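Methyltransferase (Pectobacterium atrosepticum SCRI1043, PDB 2P7I) probably transfers a methyl group from S-adenosylmethionine to a substrate that has not been identified. Local coordinates at residues F200-A203 / L204-Q208. Residues are numbered along the deposited sequence; the frame is centred on the assembly and turned at random.
Sequences FFKA and LANFQ
The flat amide of Asn206 receives the ammonium end of Lys202 at its oxygen. Lys202 NZ donates to Asn206 OD1 at 2.8 Å, nearly in line with the C=O bond (C=O...N angle 163°). The two side chains cross at about a right angle. At the other end of the same amide, ND2 makes a weak hydrogen bond to Asp25 OD1, so both ends of the group are engaged and its rotation is probably restricted. Within 204-208, one face of the Phe207 ring carries Gln208 CG, 3.4 Å above the plane and displaced toward the rim.

Lys202 reaches Asn206 because its chain is fully extended, with CG anti to the backbone N (chi1 -171°). On the way it runs alongside the carbonyl of Leu204, with CG and CE each 3.4 Å from Leu204 O. A water bridges the same two residues. It accepts from Lys202 NZ at 3.2 Å and from Asn206 N at 2.8 Å, and so occupies a backbone N-H in the first turn of the helix.

Ala205 is the N-cap residue. Its N donates to Gln208 OE1 at 2.9 Å. Gln208, at N3, thus supplies one half of a capping box. The other half is absent, because alanine has no side-chain acceptor. Gln208 N makes a weak backbone bond to Ala205 O.

The contact is a local turn joining strand 192-201, outermost in the sheet of this chain, to helix 206-212. Phe24, at the start of helix 24-37, packs against Lys202 and Asn206. Ser148 of helix 147-154 shares a backbone bond with Lys202. A second subunit meets the turn, where its Tyr222 OH hydrogen-bonds Ala203 O and its Leu218 packs on Leu204 and Gln208. The strand-to-helix connection therefore forms part of a subunit interface.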
# COMPACT_ATOMS: atom_id res chain seq x y z
N PHE B 200 6.21 -0.80 -13.46
CA PHE B 200 7.46 -0.20 -12.98
C PHE B 200 7.30 0.65 -11.71
O PHE B 200 6.76 1.72 -11.76
CB PHE B 200 8.18 0.64 -14.04
CG PHE B 200 9.65 0.91 -13.73
CD1 PHE B 200 10.61 0.01 -14.09
CD2 PHE B 200 10.05 2.07 -13.08
CE1 PHE B 200 11.98 0.27 -13.80
CE2 PHE B 200 11.39 2.31 -12.78
CZ PHE B 200 12.34 1.42 -13.12
N PHE B 201 7.83 0.15 -10.61
CA PHE B 201 7.88 0.92 -9.37
C PHE B 201 8.83 2.10 -9.51
O PHE B 201 10.02 1.92 -9.59
CB PHE B 201 8.29 0.00 -8.23
CG PHE B 201 7.88 0.51 -6.85
CD1 PHE B 201 8.55 1.59 -6.29
CD2 PHE B 201 6.86 -0.09 -6.15
CE1 PHE B 201 8.21 2.06 -5.04
CE2 PHE B 201 6.51 0.38 -4.90
CZ PHE B 201 7.18 1.44 -4.35
N LYS B 202 8.29 3.32 -9.54
CA LYS B 202 9.05 4.51 -10.01
C LYS B 202 9.19 5.51 -8.87
O LYS B 202 8.22 6.17 -8.50
CB LYS B 202 8.32 5.19 -11.18
CG LYS B 202 9.10 6.30 -11.89
CD LYS B 202 8.19 7.07 -12.84
CE LYS B 202 8.91 8.24 -13.45
NZ LYS B 202 7.97 9.03 -14.31
N ALA B 203 10.39 5.60 -8.29
CA ALA B 203 10.63 6.48 -7.13
C ALA B 203 11.41 7.75 -7.48
O ALA B 203 11.52 8.65 -6.65
CB ALA B 203 11.34 5.70 -6.04
N LEU B 204 11.90 7.83 -8.70
CA LEU B 204 12.66 8.97 -9.19
C LEU B 204 11.95 9.54 -10.39
O LEU B 204 11.26 8.83 -11.10
CB LEU B 204 14.03 8.51 -9.64
CG LEU B 204 15.01 8.00 -8.58
CD1 LEU B 204 16.12 7.20 -9.24
CD2 LEU B 204 15.58 9.15 -7.78
N ALA B 205 12.14 10.83 -10.63
CA ALA B 205 11.54 11.50 -11.76
C ALA B 205 12.38 11.26 -13.00
O ALA B 205 13.57 10.96 -12.90
CB ALA B 205 11.42 12.96 -11.50
N ASN B 206 11.76 11.38 -14.16
CA ASN B 206 12.48 11.18 -15.42
C ASN B 206 13.79 11.94 -15.50
O ASN B 206 14.82 11.38 -15.88
CB ASN B 206 11.61 11.57 -16.60
CG ASN B 206 10.60 10.52 -16.93
OD1 ASN B 206 9.99 9.92 -16.06
ND2 ASN B 206 10.42 10.27 -18.21
N PHE B 207 13.76 13.22 -15.14
CA PHE B 207 14.97 14.01 -15.22
C PHE B 207 16.08 13.37 -14.40
O PHE B 207 17.24 13.40 -14.80
CB PHE B 207 14.72 15.48 -14.86
CG PHE B 207 14.73 15.80 -13.38
CD1 PHE B 207 13.56 15.75 -12.64
CD2 PHE B 207 15.90 16.21 -12.76
CE1 PHE B 207 13.57 16.07 -11.29
CE2 PHE B 207 15.91 16.53 -11.41
CZ PHE B 207 14.74 16.46 -10.68
N GLN B 208 15.71 12.74 -13.28
CA GLN B 208 16.69 12.05 -12.45
C GLN B 208 17.14 10.74 -13.08
O GLN B 208 18.33 10.42 -13.05
CB GLN B 208 16.15 11.85 -11.04
CG GLN B 208 15.78 13.17 -10.39
CD GLN B 208 15.03 13.01 -9.08
OE1 GLN B 208 14.12 12.17 -8.96
NE2 GLN B 208 15.38 13.84 -8.11
O HOH W 1 9.03 12.06 -14.07